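ATP-dependent DNA helicase (Mycobacterium smegmatis, PDB 5V9X) couples ATP hydrolysis to 3'-to-5' movement along single-stranded DNA and unwinds RNA:DNA hybrids. Local coordinates at residues A493-P496 / R497-E501; A470-L474 / E475-A479. All blocks are in the same frame, centred on the assembly; numbering follows the deposited sequence.

In the fold
Both contacts are local, and both belong to the winged-helix family region, their centres 18 Å apart. Along the chain contact 2 comes first: it carries the polypeptide out of helix 461-471 into strand 477-478, whereas contact 1 starts helix 497-508. Contact 1 is partly buried, with Leu495 and Phe500 turned into the protein, and it adds a backbone hydrogen bond and an ionic pair along the helix to its apolar packing. Contact 2 lies at the surface, about 5 Å from the bound nucleic acid at the nearest atoms, and relies on small aliphatic groups. Phe500 CE2 joins them, lying 3.5 Å from Ala479 O.

Contact 1. Residues A493-P496 / R497-E501; sequences ATLP and RSAFE
Pro496 occupies the N-cap position of helix 497-508, and its carbonyl begins the helix by accepting a hydrogen bond from the amide of Phe500. Phe500 N lies 3.1 Å from Pro496 O, with an angle of 156° at the hydrogen; this is the first i to i+4 bond of the helix. Lacking a side-chain acceptor, the proline meets the opening turn with carbon: its CB lies 3.7 Å from Ser498 OG, while its CD faces Ala499 CB at 4.2 Å.

Leu495, one residue earlier, sends its two methyls to different residues of the first turn. Its CG stands anti to the backbone N (chi1 179°), which brings the branch forward to the helix although CB itself does not point there. CD1 rests against Ala499 CB at 3.9 Å, and CD2 meets Phe500 CD1 at 4.1 Å, coming obliquely to the ring as the two side chains cross at about a right angle. Leu461 and Leu464 of helix 461-471 also touch Leu495, which thus joins the new helix to an earlier one, and the rings of Trp482 and Phe483 pack on Phe500.

Arg497 directs its side chain away from the proline; the chain bends at chi2 (55°) and runs along the helix to Glu501. The guanidinium has a second carboxylate partner in Asp480 and a cation-pi contact with Phe483, while Glu501 OE1 bonds to Tyr525. Arg497 NE meets Glu501 OE2 at 2.6 Å, nearly within the guanidinium plane and on the anti side of the carboxylate oxygen.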
loop_
_atom_site.group_PDB
_atom_site.type_symbol
_atom_site.label_atom_id
_atom_site.label_comp_id
_atom_site.label_asym_id
_atom_site.label_seq_id
_atom_site.Cartn_x
_atom_site.Cartn_y
_atom_site.Cartn_z
ATOM N N ALA A 493 17.137 -11.179 8.376
ATOM C CA ALA A 493 17.820 -12.464 8.277
ATOM C C ALA A 493 19.314 -12.319 8.015
ATOM O O ALA A 493 20.067 -13.270 8.254
ATOM C CB ALA A 493 17.177 -13.308 7.174
ATOM N N THR A 494 19.764 -11.161 7.525
ATOM C CA THR A 494 21.180 -10.923 7.265
ATOM C C THR A 494 21.721 -9.735 8.053
ATOM O O THR A 494 22.767 -9.186 7.693
ATOM C CB THR A 494 21.431 -10.705 5.771
ATOM O OG1 THR A 494 20.921 -9.422 5.383
ATOM C CG2 THR A 494 20.757 -11.793 4.944
ATOM N N LEU A 495 21.035 -9.330 9.116
ATOM C CA LEU A 495 21.432 -8.158 9.888
ATOM C C LEU A 495 22.837 -8.332 10.456
ATOM O O LEU A 495 23.068 -9.265 11.243
ATOM C CB LEU A 495 20.435 -7.913 11.019
ATOM C CG LEU A 495 20.710 -6.729 11.951
ATOM C CD1 LEU A 495 20.723 -5.419 11.177
ATOM C CD2 LEU A 495 19.681 -6.679 13.070
ATOM N N PRO A 496 23.796 -7.486 10.084
ATOM C CA PRO A 496 25.125 -7.570 10.698
ATOM C C PRO A 496 25.052 -7.227 12.178
ATOM O O PRO A 496 24.355 -6.295 12.583
ATOM C CB PRO A 496 25.946 -6.535 9.918
ATOM C CG PRO A 496 25.160 -6.263 8.666
ATOM C CD PRO A 496 23.728 -6.440 9.051
ATOM N N ARG A 497 25.777 -8.001 12.992
ATOM C CA ARG A 497 25.820 -7.720 14.424
ATOM C C ARG A 497 26.347 -6.318 14.699
ATOM O O ARG A 497 25.981 -5.705 15.709
ATOM C CB ARG A 497 26.676 -8.765 15.141
ATOM C CG ARG A 497 26.670 -8.647 16.661
ATOM C CD ARG A 497 25.251 -8.683 17.211
ATOM N NE ARG A 497 25.206 -8.702 18.672
ATOM C CZ ARG A 497 25.089 -9.808 19.402
ATOM N NH1 ARG A 497 25.011 -10.990 18.808
ATOM N NH2 ARG A 497 25.051 -9.733 20.725
ATOM N N SER A 498 27.197 -5.793 13.812
ATOM C CA SER A 498 27.680 -4.424 13.967
ATOM C C SER A 498 26.539 -3.420 13.845
ATOM O O SER A 498 26.453 -2.472 14.633
ATOM C CB SER A 498 28.769 -4.133 12.935
ATOM O OG SER A 498 28.277 -4.297 11.616
ATOM N N ALA A 499 25.652 -3.613 12.862
ATOM C CA ALA A 499 24.497 -2.731 12.735
ATOM C C ALA A 499 23.552 -2.871 13.924
ATOM O O ALA A 499 22.933 -1.887 14.346
ATOM C CB ALA A 499 23.756 -3.020 11.428
ATOM N N PHE A 500 23.430 -4.080 14.472
ATOM C CA PHE A 500 22.595 -4.282 15.649
ATOM C C PHE A 500 23.141 -3.507 16.841
ATOM O O PHE A 500 22.416 -2.737 17.480
ATOM C CB PHE A 500 22.501 -5.776 15.965
ATOM C CG PHE A 500 21.655 -6.096 17.166
ATOM C CD1 PHE A 500 20.271 -6.063 17.083
ATOM C CD2 PHE A 500 22.242 -6.446 18.373
ATOM C CE1 PHE A 500 19.489 -6.361 18.184
ATOM C CE2 PHE A 500 21.465 -6.747 19.473
ATOM C CZ PHE A 500 20.087 -6.703 19.380
ATOM N N GLU A 501 24.426 -3.697 17.154
ATOM C CA GLU A 501 25.029 -2.970 18.266
ATOM C C GLU A 501 25.036 -1.470 18.004
ATOM O O GLU A 501 24.850 -0.674 18.928
ATOM C CB GLU A 501 26.450 -3.474 18.522
ATOM C CG GLU A 501 26.555 -4.969 18.800
ATOM C CD GLU A 501 25.858 -5.392 20.082
ATOM O OE1 GLU A 501 25.579 -4.524 20.937
ATOM O OE2 GLU A 501 25.591 -6.603 20.234
#

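Contact 2. Residues A470-L474 / E475-A479; sequences AVAAL and EPVDA
As the chain leaves helix 461-471 at Ala472, it folds back through Leu474 and Glu475, so that Ala472 CA comes to lie 3.3 Å from Glu475 O in a CA-H...O contact. No classical hydrogen bond crosses this turn. The helical pattern fades at the same place: Ala473 N makes only a weak bond, 3.3 Å long, to Ala470 O.

The reversal sets Val477 over the end of the helix. Its CG1 sits between its own backbone N and carbonyl carbon (chi1 79°) and reaches Ala472 CB at 4.0 Å, while its CG2 comes within 4.2 Å of Val471 CG2. Each methyl of Val477 therefore has its own aliphatic partner on two successive residues. Ala472 CB also lies 3.8 Å from Glu475 O. At the outside of the bend, Glu475 turns CG back beside its own N (chi1 -48°), placing it 3.3 Å from Leu474 O and 4.1 Å from Leu474 CB. From there the extended chain leads its carboxylate away from the turn, where OE2 forms a long, weak ion pair with Arg179.

Val477 pairs through its backbone with Leu532, making strand 477-478 the edge of a small antiparallel sheet with strand 531-534, the kind of sheet expected of a winged-helix domain. On the other elements, Ala473 and Leu474 touch Gln539 of helix 538-543, and Ala470 and Val471 lean on Arg211 of helix 200-213.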
loop_
_atom_site.group_PDB
_atom_site.type_symbol
_atom_site.label_atom_id
_atom_site.label_comp_id
_atom_site.label_asym_id
_atom_site.label_seq_id
_atom_site.Cartn_x
_atom_site.Cartn_y
_atom_site.Cartn_z
ATOM N N ALA A 470 10.542 -1.292 22.872
ATOM C CA ALA A 470 9.308 -1.924 23.320
ATOM C C ALA A 470 9.558 -3.277 23.978
ATOM O O ALA A 470 8.906 -3.610 24.974
ATOM C CB ALA A 470 8.348 -2.082 22.143
ATOM N N VAL A 471 10.485 -4.070 23.435
ATOM C CA VAL A 471 10.751 -5.385 24.008
ATOM C C VAL A 471 11.371 -5.252 25.393
ATOM O O VAL A 471 11.191 -6.127 26.248
ATOM C CB VAL A 471 11.642 -6.216 23.062
ATOM C CG1 VAL A 471 13.024 -5.587 22.928
ATOM C CG2 VAL A 471 11.749 -7.656 23.545
ATOM N N ALA A 472 12.087 -4.159 25.648
ATOM C CA ALA A 472 12.739 -3.928 26.929
ATOM C C ALA A 472 12.013 -2.895 27.780
ATOM O O ALA A 472 12.576 -2.418 28.771
ATOM C CB ALA A 472 14.191 -3.497 26.712
ATOM N N ALA A 473 10.780 -2.537 27.421
ATOM C CA ALA A 473 10.048 -1.529 28.181
ATOM C C ALA A 473 9.471 -2.090 29.473
ATOM O O ALA A 473 9.263 -1.338 30.433
ATOM C CB ALA A 473 8.931 -0.934 27.326
ATOM N N LEU A 474 9.210 -3.393 29.520
ATOM C CA LEU A 474 8.628 -4.027 30.695
ATOM C C LEU A 474 9.630 -4.841 31.497
ATOM O O LEU A 474 9.454 -4.995 32.710
ATOM C CB LEU A 474 7.464 -4.932 30.282
ATOM C CG LEU A 474 6.422 -4.298 29.360
ATOM C CD1 LEU A 474 5.695 -5.366 28.562
ATOM C CD2 LEU A 474 5.437 -3.465 30.162
ATOM N N GLU A 475 10.669 -5.374 30.849
ATOM C CA GLU A 475 11.639 -6.253 31.490
ATOM C C GLU A 475 13.037 -5.953 30.960
ATOM O O GLU A 475 13.176 -5.252 29.949
ATOM C CB GLU A 475 11.279 -7.721 31.237
ATOM C CG GLU A 475 9.821 -8.066 31.494
ATOM C CD GLU A 475 9.618 -9.521 31.850
ATOM O OE1 GLU A 475 10.216 -10.391 31.182
ATOM O OE2 GLU A 475 8.869 -9.792 32.812
ATOM N N PRO A 476 14.093 -6.441 31.613
ATOM C CA PRO A 476 15.430 -6.358 31.012
ATOM C C PRO A 476 15.642 -7.514 30.043
ATOM O O PRO A 476 15.342 -8.669 30.359
ATOM C CB PRO A 476 16.369 -6.454 32.219
ATOM C CG PRO A 476 15.610 -7.283 33.194
ATOM C CD PRO A 476 14.149 -6.942 33.000
ATOM N N VAL A 477 16.158 -7.201 28.859
ATOM C CA VAL A 477 16.291 -8.186 27.793
ATOM C C VAL A 477 17.767 -8.472 27.549
ATOM O O VAL A 477 18.632 -7.605 27.716
ATOM C CB VAL A 477 15.587 -7.719 26.498
ATOM C CG1 VAL A 477 16.437 -6.703 25.742
ATOM C CG2 VAL A 477 15.236 -8.909 25.616
ATOM N N ASP A 478 18.049 -9.717 27.174
ATOM C CA ASP A 478 19.398 -10.126 26.808
ATOM C C ASP A 478 19.679 -9.671 25.382
ATOM O O ASP A 478 18.926 -10.007 24.460
ATOM C CB ASP A 478 19.544 -11.641 26.936
ATOM C CG ASP A 478 20.977 -12.110 26.771
ATOM O OD1 ASP A 478 21.896 -11.268 26.847
ATOM O OD2 ASP A 478 21.185 -13.323 26.559
ATOM N N ALA A 479 20.756 -8.900 25.201
ATOM C CA ALA A 479 21.091 -8.396 23.872
ATOM C C ALA A 479 21.311 -9.531 22.881
ATOM O O ALA A 479 20.956 -9.405 21.702
ATOM C CB ALA A 479 22.329 -7.503 23.943
#